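Local coordinates for phosphatase YwpJ (Bacillus subtilis, PDB 1NRW), which removes phosphate from phosphorylated five- and six-carbon sugars and nucleoside monophosphates in vitro, using magnesium, and acts more weakly on flavin mononucleotide, at residues A67-V71 with F172-L176; E125-F129 with L141-A145; A195-T199 with L210-S216; K245-E249 with S266-A270. One frame throughout, in Å; residues are numbered along the deposited sequence. Where two conformers were deposited one is given.

Along the chain, interaction 1 opens first and encloses interaction 2; interactions 3 and 4 follow in series. Interaction 1 sets a loop of the eight-stranded core sheet against strand 172-178 of the six-stranded cap sheet. Interaction 3, its centre about 9 Å away, lies in that cap sheet: strands 172-178 and 207-212 are neighbours, and Asn68 reaches Ser211. Interaction 2 joins two cap helices, about 21 Å from interaction 1 and about 27 Å from interaction 3 between centres, touching the former through Arg128 and Leu176. Interaction 4 packs core helices about 19 Å from interaction 3, centre to centre, meeting it at Ser216 and Ser246. Together they sample core, cap and the seam between, where the phosphate-binding residues gather.

Interaction 1 (A67-V71 with F172-L176); sequences ANGAV and FYNIL
The ring of Tyr173 carries Val71 on one face: CG2 stands 3.7 Å from the ring centroid and only 11° off the normal, a CH-pi contact centred on the ring. Ala70 approaches the same residue obliquely, and its CB is 3.6 Å from Tyr173 O, beside the start of the side chain. The second flat group, the Asn174 amide, has Asn68 CB next to it, 3.8 Å from Asn174 ND2, while Ala67 O lies 3.7 Å from Asn174 CB. That amide nitrogen is satisfied beyond the two segments, by Glu209 OE1 and Gly45 O, and Asn68 ND2 is likewise bonded to Ser211 OG. Tyr173 CG sits anti to the carbonyl carbon (chi1 -58°), a torsion that brings the ring under Val71 CG2. The backbone itself sets Tyr173 CB 3.7 Å from Ala67 CB. A serine in place of Tyr173 would probably leave Val71 CG2 without the ring face it covers and open a gap there. Both sides are shaped by classic beta bulges: Tyr173 and Asn174 both face Phe107, and Ala70 and Val71 both face Ser66, which helps explain why consecutive side chains point at the opposing segment. Ala70 N bonds to Ala67 O at 3.2 Å within the loop. The whole is a buried core-to-cap seam of a haloacid dehalogenase-like phosphatase, joining the loop after core strand 63-66 to a cap strand, with the Asn68 side chain about 4 Å from those of the phosphate-binding residues Lys217 and Asn243.

Interaction 2 (E125-F129 with L141-A145); sequences ELDRF and LKQAA
Leu141 O, which accepts the helical bond from Ala145 N at 2.8 Å, also lies over one face of the Phe129 ring, 3.9 Å above its plane and offset toward the rim. Ala145 N is over the ring face too, so the aromatic group of helix 118-132 is laid against a turn of backbone in helix 138-150. Ala144 CB comes in obliquely, 3.3 Å from Phe129 CE2, and Ala145 CA is 3.4 Å from Phe129 CE1. The short side chains of Ala144 and Ala145 are consistent with so close an approach. Phe129 CG is anti to the carbonyl carbon (chi1 -86°), which swings the ring across to the neighbouring helix while Glu125 O of its own helix lies in plane at the ring edge. Leu141 slides past Phe129 in the opposite direction, bringing Leu141 CD2 to 3.9 Å from Phe129 CD2. One turn earlier, Leu126 sends a single branch into the interface. Its CD1 rests 3.7 Å from Lys142 CA and also touches Ala145 CB, closing the side of the contact that is partly exposed; the Lys142 amine has its salt bridge with Glu146. Across the segments the evidence is therefore of apolar packing. His20 stacks on the Phe129 ring from outside the pair. The short segments run with their axes 9.3 Å apart at 129°, an inclined antiparallel helical hairpin in the cap, whose Phe129 side chain is about 6 Å from that of the metal-binding Asp12.

Interaction 3 (A195-T199 with L210-S216); sequences AEDLT and LSSRKAS
Arg213 NH1 donates to Glu196 O at 2.7 Å, in the carbonyl plane and on a lone pair, although the oxygen is tilted from the guanidinium plane. A bend at chi2 (58°) folds the arginine chain back over this carbonyl. The Glu196 carboxylate lies alongside, beyond salt-bridge range. Two antiparallel bonds set the strand pairing: Thr199 N to Ser211 O is 2.8 Å and nearly straight at 168°, and Ser211 N returns to Thr199 O at 3.1 Å. A more bent bond (135°) from Arg213 N meets Asp197 O from above its carbonyl plane. Thr199 then adds its hydroxyl, OG1 donating to Ser212 O at 2.9 Å. That oxygen also receives Ala215 N, on the opposite face of its plane, as part of the Ser212-Ala215 type I turn. Ser211 OG gives its proton to Ala215 O at 2.7 Å and receives one from a water that also donates to Thr199 O. Replacing Thr199 by valine would probably leave Ser212 O with the turn bond alone and loosen the strand end from the turn. Apolar side-chain contacts are few: Thr199 CG2 is 4.0 Å from Ser216 CB, and Leu198 CD1 is 4.4 Å from Leu210 CD2. Such chemistry implies a cap hairpin tied chiefly by backbone carbonyls at its open end, where the chain leaves for helix 217-227; the Thr199 and Ser211 hydroxyls bond to Ser212 O and Ala215 O of the turn leading to the N-cap Ser216, consistent with a fixed turn.

Interaction 4 (K245-E249 with S266-A270); sequences KSMLE and SIADA
In the Rossmann-like core of this HAD phosphatase, helices 245-250 and 262-267 belong to two successive beta-alpha-beta crossovers, and here they pack at the surface through Ile267, Leu248 and Lys245. The first crossover links strands 235-239 and 253-256, the second 253-256 and 270-271, all parallel in the core sheet. Helix 245-250 follows directly on the loop that holds the metal-binding Asp240 and Ser241 and the phosphate-binding Asn243. Ile267 is the wedge. Its CG1 lies between the backbone N and the carbonyl carbon (chi1 67°), which sends CD1 to the first helix, 3.7 Å from Lys245 CG, 4.2 Å from Leu248 CB and 4.1 Å from Glu249 CG. One methyl is thus shared by three side chains of a single helical turn. Leu248 CD2 reaches on to Ala268 CB at 4.2 Å, just where the second helix ends and the chain leaves helical geometry. Beyond it, Asp269 and Ala270 pair with Gly254, bringing the chain into the edge strand. Helix 262-267 completes the packing through Ile264, which touches both Lys245 and Leu248. Lys245 crosses Ile267 at about a right angle, extended until a bend at chi4 (61°) turns the amine. Lys245 NZ forms a salt bridge with Glu249 OE2 at 3.2 Å, the hydrogen bond within it weak, and the same nitrogen lies 3.6 Å from Ile267 CG2.

Interaction 1 (A67-V71 with F172-L176)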
loop_
_atom_site.group_PDB
_atom_site.type_symbol
_atom_site.label_atom_id
_atom_site.label_comp_id
_atom_site.label_asym_id
_atom_site.label_seq_id
_atom_site.Cartn_x
_atom_site.Cartn_y
_atom_site.Cartn_z
ATOM N N ALA A 67 2.017 -0.889 5.457
ATOM C CA ALA A 67 1.423 0.211 6.201
ATOM C C ALA A 67 1.919 1.573 5.715
ATOM O O ALA A 67 2.212 2.470 6.511
ATOM C CB ALA A 67 1.698 0.039 7.688
ATOM N N ASN A 68 2.009 1.714 4.397
ATOM C CA ASN A 68 2.421 2.962 3.771
ATOM C C ASN A 68 3.834 3.409 4.140
ATOM O O ASN A 68 4.111 4.606 4.210
ATOM C CB ASN A 68 1.420 4.074 4.122
ATOM C CG ASN A 68 1.595 5.310 3.262
ATOM O OD1 ASN A 68 1.710 5.211 2.040
ATOM N ND2 ASN A 68 1.600 6.482 3.891
ATOM N N GLY A 69 4.725 2.453 4.373
ATOM C CA GLY A 69 6.093 2.810 4.705
ATOM C C GLY A 69 6.363 2.894 6.193
ATOM O O GLY A 69 7.452 3.293 6.611
ATOM N N ALA A 70 5.376 2.525 7.000
ATOM C CA ALA A 70 5.548 2.548 8.449
ATOM C C ALA A 70 6.246 1.281 8.931
ATOM O O ALA A 70 6.847 1.266 10.008
ATOM C CB ALA A 70 4.186 2.676 9.141
ATOM N N VAL A 71 6.169 0.220 8.132
ATOM C CA VAL A 71 6.763 -1.058 8.510
ATOM C C VAL A 71 7.631 -1.691 7.422
ATOM O O VAL A 71 7.288 -1.658 6.236
ATOM C CB VAL A 71 5.651 -2.066 8.910
ATOM C CG1 VAL A 71 6.263 -3.385 9.350
ATOM C CG2 VAL A 71 4.792 -1.476 10.018
ATOM N N PHE A 172 0.083 1.960 16.324
ATOM C CA PHE A 172 -0.712 2.440 15.200
ATOM C C PHE A 172 0.239 2.781 14.058
ATOM O O PHE A 172 1.083 3.662 14.193
ATOM C CB PHE A 172 -1.499 3.681 15.627
ATOM C CG PHE A 172 -2.479 3.416 16.740
ATOM C CD1 PHE A 172 -3.674 2.753 16.486
ATOM C CD2 PHE A 172 -2.190 3.797 18.048
ATOM C CE1 PHE A 172 -4.573 2.469 17.521
ATOM C CE2 PHE A 172 -3.077 3.519 19.089
ATOM C CZ PHE A 172 -4.273 2.852 18.825
ATOM N N TYR A 173 0.096 2.081 12.935
ATOM C CA TYR A 173 0.977 2.305 11.793
ATOM C C TYR A 173 0.370 3.111 10.656
ATOM O O TYR A 173 1.013 4.001 10.107
ATOM C CB TYR A 173 1.454 0.968 11.221
ATOM C CG TYR A 173 2.176 0.082 12.207
ATOM C CD1 TYR A 173 3.204 0.584 13.008
ATOM C CD2 TYR A 173 1.843 -1.264 12.328
ATOM C CE1 TYR A 173 3.881 -0.240 13.907
ATOM C CE2 TYR A 173 2.512 -2.096 13.220
ATOM C CZ TYR A 173 3.529 -1.578 14.007
ATOM O OH TYR A 173 4.191 -2.403 14.886
ATOM N N ASN A 174 -0.866 2.789 10.290
ATOM C CA ASN A 174 -1.517 3.468 9.177
ATOM C C ASN A 174 -3.014 3.444 9.441
ATOM O O ASN A 174 -3.540 2.461 9.968
ATOM C CB ASN A 174 -1.169 2.719 7.875
ATOM C CG ASN A 174 -1.553 3.483 6.611
ATOM O OD1 ASN A 174 -1.528 4.711 6.572
ATOM N ND2 ASN A 174 -1.877 2.738 5.552
ATOM N N ILE A 175 -3.683 4.539 9.106
ATOM C CA ILE A 175 -5.124 4.643 9.287
ATOM C C ILE A 175 -5.755 4.994 7.952
ATOM O O ILE A 175 -5.428 6.020 7.347
ATOM C CB ILE A 175 -5.492 5.736 10.315
ATOM C CG1 ILE A 175 -4.894 5.386 11.681
ATOM C CG2 ILE A 175 -7.015 5.856 10.427
ATOM C CD1 ILE A 175 -5.047 6.489 12.730
ATOM N N LEU A 176 -6.647 4.126 7.487
ATOM C CA LEU A 176 -7.343 4.354 6.226
ATOM C C LEU A 176 -8.738 4.901 6.521
ATOM O O LEU A 176 -9.443 4.374 7.380
ATOM C CB LEU A 176 -7.449 3.044 5.431
ATOM C CG LEU A 176 -8.188 3.079 4.081
ATOM C CD1 LEU A 176 -7.674 1.959 3.192
ATOM C CD2 LEU A 176 -9.701 2.954 4.295
#

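Interaction 2 (E125-F129 with L141-A145)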
loop_
_atom_site.group_PDB
_atom_site.type_symbol
_atom_site.label_atom_id
_atom_site.label_comp_id
_atom_site.label_asym_id
_atom_site.label_seq_id
_atom_site.Cartn_x
_atom_site.Cartn_y
_atom_site.Cartn_z
ATOM N N GLU A 125 -12.750 -2.318 -0.395
ATOM C CA GLU A 125 -11.881 -3.096 -1.265
ATOM C C GLU A 125 -12.247 -2.946 -2.735
ATOM O O GLU A 125 -11.370 -2.784 -3.585
ATOM C CB GLU A 125 -11.918 -4.560 -0.848
ATOM C CG GLU A 125 -11.316 -4.779 0.524
ATOM C CD GLU A 125 -9.862 -4.333 0.604
ATOM O OE1 GLU A 125 -9.545 -3.422 1.406
ATOM O OE2 GLU A 125 -9.035 -4.900 -0.139
ATOM N N LEU A 126 -13.540 -2.995 -3.039
ATOM C CA LEU A 126 -13.982 -2.835 -4.417
ATOM C C LEU A 126 -13.496 -1.493 -4.965
ATOM O O LEU A 126 -13.146 -1.384 -6.138
ATOM C CB LEU A 126 -15.510 -2.911 -4.495
ATOM C CG LEU A 126 -16.118 -3.108 -5.886
ATOM C CD1 LEU A 126 -15.601 -4.406 -6.504
ATOM C CD2 LEU A 126 -17.637 -3.150 -5.763
ATOM N N ASP A 127 -13.473 -0.468 -4.116
ATOM C CA ASP A 127 -13.006 0.846 -4.551
ATOM C C ASP A 127 -11.527 0.760 -4.953
ATOM O O ASP A 127 -11.097 1.419 -5.900
ATOM C CB ASP A 127 -13.202 1.877 -3.430
ATOM C CG ASP A 127 -12.734 3.276 -3.826
ATOM O OD1 ASP A 127 -13.138 3.768 -4.902
ATOM O OD2 ASP A 127 -11.967 3.889 -3.054
ATOM N N ARG A 128 -10.753 -0.051 -4.233
ATOM C CA ARG A 128 -9.336 -0.225 -4.561
ATOM C C ARG A 128 -9.216 -0.839 -5.959
ATOM O O ARG A 128 -8.461 -0.343 -6.797
ATOM C CB ARG A 128 -8.650 -1.167 -3.569
ATOM C CG ARG A 128 -8.452 -0.654 -2.151
ATOM C CD ARG A 128 -7.856 -1.806 -1.337
ATOM N NE ARG A 128 -7.584 -1.516 0.070
ATOM C CZ ARG A 128 -6.494 -0.899 0.520
ATOM N NH1 ARG A 128 -5.560 -0.481 -0.325
ATOM N NH2 ARG A 128 -6.314 -0.746 1.825
ATOM N N PHE A 129 -9.953 -1.926 -6.187
ATOM C CA PHE A 129 -9.950 -2.634 -7.469
ATOM C C PHE A 129 -10.347 -1.708 -8.616
ATOM O O PHE A 129 -9.647 -1.609 -9.619
ATOM C CB PHE A 129 -10.946 -3.807 -7.460
ATOM C CG PHE A 129 -10.399 -5.101 -6.909
ATOM C CD1 PHE A 129 -10.348 -5.333 -5.535
ATOM C CD2 PHE A 129 -9.989 -6.118 -7.778
ATOM C CE1 PHE A 129 -9.907 -6.555 -5.030
ATOM C CE2 PHE A 129 -9.542 -7.351 -7.286
ATOM C CZ PHE A 129 -9.503 -7.571 -5.909
ATOM N N LEU A 141 -14.146 -7.738 -11.110
ATOM C CA LEU A 141 -13.582 -7.035 -9.960
ATOM C C LEU A 141 -14.264 -7.417 -8.645
ATOM O O LEU A 141 -13.603 -7.594 -7.623
ATOM C CB LEU A 141 -13.685 -5.519 -10.156
ATOM C CG LEU A 141 -12.942 -4.894 -11.341
ATOM C CD1 LEU A 141 -13.045 -3.380 -11.253
ATOM C CD2 LEU A 141 -11.477 -5.321 -11.321
ATOM N N LYS A 142 -15.586 -7.533 -8.664
ATOM C CA LYS A 142 -16.316 -7.889 -7.453
ATOM C C LYS A 142 -15.966 -9.297 -6.984
ATOM O O LYS A 142 -15.726 -9.520 -5.796
ATOM C CB LYS A 142 -17.826 -7.781 -7.685
ATOM C CG LYS A 142 -18.675 -8.217 -6.490
ATOM C CD LYS A 142 -20.136 -7.814 -6.685
ATOM C CE LYS A 142 -21.039 -8.377 -5.591
ATOM N NZ LYS A 142 -21.101 -9.866 -5.631
ATOM N N GLN A 143 -15.935 -10.245 -7.915
ATOM C CA GLN A 143 -15.614 -11.625 -7.566
ATOM C C GLN A 143 -14.242 -11.697 -6.923
ATOM O O GLN A 143 -14.045 -12.398 -5.930
ATOM C CB GLN A 143 -15.636 -12.525 -8.806
ATOM C CG GLN A 143 -15.226 -13.963 -8.505
ATOM C CD GLN A 143 -15.180 -14.844 -9.741
ATOM O OE1 GLN A 143 -16.191 -15.039 -10.419
ATOM N NE2 GLN A 143 -14.002 -15.383 -10.038
ATOM N N ALA A 144 -13.291 -10.969 -7.497
ATOM C CA ALA A 144 -11.933 -10.953 -6.976
ATOM C C ALA A 144 -11.880 -10.237 -5.630
ATOM O O ALA A 144 -11.149 -10.650 -4.731
ATOM C CB ALA A 144 -11.002 -10.279 -7.973
ATOM N N ALA A 145 -12.653 -9.162 -5.494
ATOM C CA ALA A 145 -12.687 -8.401 -4.247
ATOM C C ALA A 145 -13.214 -9.272 -3.110
ATOM O O ALA A 145 -12.788 -9.139 -1.963
ATOM C CB ALA A 145 -13.562 -7.162 -4.404
#

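Interaction 3 (A195-T199 with L210-S216)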
loop_
_atom_site.group_PDB
_atom_site.type_symbol
_atom_site.label_atom_id
_atom_site.label_comp_id
_atom_site.label_asym_id
_atom_site.label_seq_id
_atom_site.Cartn_x
_atom_site.Cartn_y
_atom_site.Cartn_z
ATOM N N ALA A 195 -0.912 18.961 8.210
ATOM C CA ALA A 195 -0.383 18.386 9.445
ATOM C C ALA A 195 1.054 17.924 9.216
ATOM O O ALA A 195 1.299 16.929 8.532
ATOM C CB ALA A 195 -1.253 17.219 9.897
ATOM N N GLU A 196 2.001 18.646 9.807
ATOM C CA GLU A 196 3.416 18.340 9.637
ATOM C C GLU A 196 3.899 17.091 10.365
ATOM O O GLU A 196 5.004 16.613 10.113
ATOM C CB GLU A 196 4.252 19.550 10.062
ATOM C CG GLU A 196 3.765 20.850 9.442
ATOM C CD GLU A 196 4.872 21.633 8.770
ATOM O OE1 GLU A 196 5.528 21.074 7.864
ATOM O OE2 GLU A 196 5.082 22.808 9.140
ATOM N N ASP A 197 3.078 16.563 11.267
ATOM C CA ASP A 197 3.448 15.367 12.014
ATOM C C ASP A 197 2.884 14.112 11.347
ATOM O O ASP A 197 3.048 13.007 11.855
ATOM C CB ASP A 197 2.929 15.459 13.454
ATOM C CG ASP A 197 1.415 15.586 13.527
ATOM O OD1 ASP A 197 0.850 16.418 12.789
ATOM O OD2 ASP A 197 0.790 14.858 14.328
ATOM N N LEU A 198 2.237 14.289 10.200
ATOM C CA LEU A 198 1.632 13.164 9.492
ATOM C C LEU A 198 1.937 13.127 8.002
ATOM O O LEU A 198 2.369 14.120 7.415
ATOM C CB LEU A 198 0.112 13.213 9.659
ATOM C CG LEU A 198 -0.469 13.145 11.072
ATOM C CD1 LEU A 198 -1.974 13.420 11.019
ATOM C CD2 LEU A 198 -0.180 11.780 11.680
ATOM N N THR A 199 1.710 11.960 7.406
ATOM C CA THR A 199 1.874 11.760 5.971
ATOM C C THR A 199 0.451 11.468 5.476
ATOM O O THR A 199 -0.222 10.577 6.001
ATOM C CB THR A 199 2.783 10.549 5.644
ATOM O OG1 THR A 199 4.143 10.858 5.979
ATOM C CG2 THR A 199 2.707 10.210 4.160
ATOM N N LEU A 210 -3.510 7.857 6.482
ATOM C CA LEU A 210 -2.698 8.684 7.357
ATOM C C LEU A 210 -1.699 7.841 8.136
ATOM O O LEU A 210 -2.073 6.884 8.814
ATOM C CB LEU A 210 -3.598 9.439 8.340
ATOM C CG LEU A 210 -4.515 10.506 7.737
ATOM C CD1 LEU A 210 -5.598 10.879 8.742
ATOM C CD2 LEU A 210 -3.694 11.726 7.348
ATOM N N SER A 211 -0.423 8.195 8.027
ATOM C CA SER A 211 0.629 7.502 8.760
ATOM C C SER A 211 1.500 8.604 9.356
ATOM O O SER A 211 1.239 9.788 9.126
ATOM C CB SER A 211 1.442 6.603 7.821
ATOM O OG SER A 211 1.917 7.327 6.703
ATOM N N SER A 212 2.518 8.234 10.124
ATOM C CA SER A 212 3.376 9.247 10.725
ATOM C C SER A 212 4.179 9.984 9.654
ATOM O O SER A 212 4.352 9.487 8.540
ATOM C CB SER A 212 4.318 8.613 11.744
ATOM O OG SER A 212 4.924 9.615 12.547
ATOM N N ARG A 213 4.667 11.174 9.998
ATOM C CA ARG A 213 5.439 11.985 9.063
ATOM C C ARG A 213 6.583 11.230 8.393
ATOM O O ARG A 213 6.834 11.413 7.203
ATOM C CB ARG A 213 6.005 13.218 9.780
ATOM C CG ARG A 213 6.793 14.152 8.869
ATOM C CD ARG A 213 5.935 14.639 7.706
ATOM N NE ARG A 213 6.676 15.496 6.785
ATOM C CZ ARG A 213 7.164 16.692 7.098
ATOM N NH1 ARG A 213 6.992 17.187 8.318
ATOM N NH2 ARG A 213 7.831 17.395 6.191
ATOM N N LYS A 214 7.279 10.391 9.154
ATOM C CA LYS A 214 8.403 9.637 8.612
ATOM C C LYS A 214 8.007 8.312 7.981
ATOM O O LYS A 214 8.869 7.523 7.602
ATOM C CB LYS A 214 9.455 9.388 9.692
ATOM C CG LYS A 214 10.154 10.650 10.180
ATOM C CD LYS A 214 11.309 10.294 11.110
ATOM C CE LYS A 214 11.990 11.538 11.659
ATOM N NZ LYS A 214 11.055 12.350 12.489
ATOM N N ALA A 215 6.704 8.068 7.872
ATOM C CA ALA A 215 6.223 6.835 7.262
ATOM C C ALA A 215 5.578 7.106 5.901
ATOM O O ALA A 215 4.440 7.562 5.823
ATOM C CB ALA A 215 5.214 6.145 8.185
ATOM N N SER A 216 6.326 6.853 4.834
ATOM C CA SER A 216 5.819 7.013 3.474
ATOM C C SER A 216 6.568 5.976 2.645
ATOM O O SER A 216 7.636 5.507 3.049
ATOM C CB SER A 216 6.070 8.430 2.934
ATOM O OG SER A 216 7.442 8.672 2.657
HETATM O O HOH W 1 -0.061 8.013 5.170
#

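Interaction 4 (K245-E249 with S266-A270)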
loop_
_atom_site.group_PDB
_atom_site.type_symbol
_atom_site.label_atom_id
_atom_site.label_comp_id
_atom_site.label_asym_id
_atom_site.label_seq_id
_atom_site.Cartn_x
_atom_site.Cartn_y
_atom_site.Cartn_z
ATOM N N LYS A 245 3.634 8.056 -5.273
ATOM C CA LYS A 245 4.352 9.249 -5.715
ATOM C C LYS A 245 5.707 9.441 -5.041
ATOM O O LYS A 245 6.728 9.599 -5.719
ATOM C CB LYS A 245 3.484 10.490 -5.503
ATOM C CG LYS A 245 4.116 11.788 -5.982
ATOM C CD LYS A 245 3.167 12.959 -5.761
ATOM C CE LYS A 245 3.843 14.287 -6.050
ATOM N NZ LYS A 245 4.307 14.378 -7.458
ATOM N N SER A 246 5.724 9.408 -3.714
ATOM C CA SER A 246 6.968 9.608 -2.981
ATOM C C SER A 246 8.057 8.589 -3.291
ATOM O O SER A 246 9.241 8.932 -3.257
ATOM C CB SER A 246 6.710 9.647 -1.467
ATOM O OG SER A 246 6.244 8.405 -0.966
HETATM N N MSE A 247 7.699 7.344 -3.602
HETATM C CA MSE A 247 8.766 6.396 -3.885
HETATM C C MSE A 247 9.296 6.539 -5.310
HETATM O O MSE A 247 10.472 6.281 -5.552
HETATM C CB MSE A 247 8.363 4.949 -3.555
HETATM C CG MSE A 247 7.520 4.215 -4.551
HETATM SE SE MSE A 247 7.426 2.348 -3.971
HETATM C CE MSE A 247 5.866 1.853 -4.998
ATOM N N LEU A 248 8.453 6.969 -6.249
ATOM C CA LEU A 248 8.944 7.195 -7.608
ATOM C C LEU A 248 9.902 8.382 -7.534
ATOM O O LEU A 248 10.950 8.391 -8.182
ATOM C CB LEU A 248 7.808 7.528 -8.578
ATOM C CG LEU A 248 7.198 6.353 -9.351
ATOM C CD1 LEU A 248 6.416 5.458 -8.389
ATOM C CD2 LEU A 248 6.287 6.884 -10.458
ATOM N N GLU A 249 9.540 9.379 -6.733
ATOM C CA GLU A 249 10.379 10.566 -6.574
ATOM C C GLU A 249 11.704 10.213 -5.904
ATOM O O GLU A 249 12.758 10.732 -6.278
ATOM C CB GLU A 249 9.648 11.626 -5.742
ATOM C CG GLU A 249 8.333 12.095 -6.342
ATOM C CD GLU A 249 7.616 13.114 -5.468
ATOM O OE1 GLU A 249 7.480 12.869 -4.251
ATOM O OE2 GLU A 249 7.180 14.155 -6.002
ATOM N N SER A 266 2.767 11.439 -15.080
ATOM C CA SER A 266 3.421 12.729 -15.283
ATOM C C SER A 266 4.820 12.843 -14.678
ATOM O O SER A 266 5.734 13.367 -15.316
ATOM C CB SER A 266 2.534 13.848 -14.732
ATOM O OG SER A 266 3.169 15.108 -14.854
ATOM N N ILE A 267 4.998 12.350 -13.456
ATOM C CA ILE A 267 6.299 12.445 -12.798
ATOM C C ILE A 267 7.251 11.299 -13.113
ATOM O O ILE A 267 8.428 11.355 -12.755
ATOM C CB ILE A 267 6.148 12.516 -11.264
ATOM C CG1 ILE A 267 5.609 11.185 -10.737
ATOM C CG2 ILE A 267 5.218 13.664 -10.887
ATOM C CD1 ILE A 267 5.639 11.062 -9.233
ATOM N N ALA A 268 6.752 10.264 -13.781
ATOM C CA ALA A 268 7.576 9.102 -14.106
ATOM C C ALA A 268 8.624 9.350 -15.185
ATOM O O ALA A 268 8.441 10.190 -16.066
ATOM C CB ALA A 268 6.684 7.936 -14.518
ATOM N N ASP A 269 9.720 8.602 -15.095
ATOM C CA ASP A 269 10.825 8.682 -16.051
ATOM C C ASP A 269 10.593 7.654 -17.157
ATOM O O ASP A 269 11.178 7.738 -18.240
ATOM C CB ASP A 269 12.145 8.365 -15.350
ATOM C CG ASP A 269 12.397 9.259 -14.156
ATOM O OD1 ASP A 269 12.598 10.473 -14.360
ATOM O OD2 ASP A 269 12.392 8.750 -13.013
ATOM N N ALA A 270 9.745 6.674 -16.863
ATOM C CA ALA A 270 9.425 5.611 -17.805
ATOM C C ALA A 270 8.003 5.133 -17.537
ATOM O O ALA A 270 7.488 5.287 -16.427
ATOM C CB ALA A 270 10.413 4.449 -17.644
#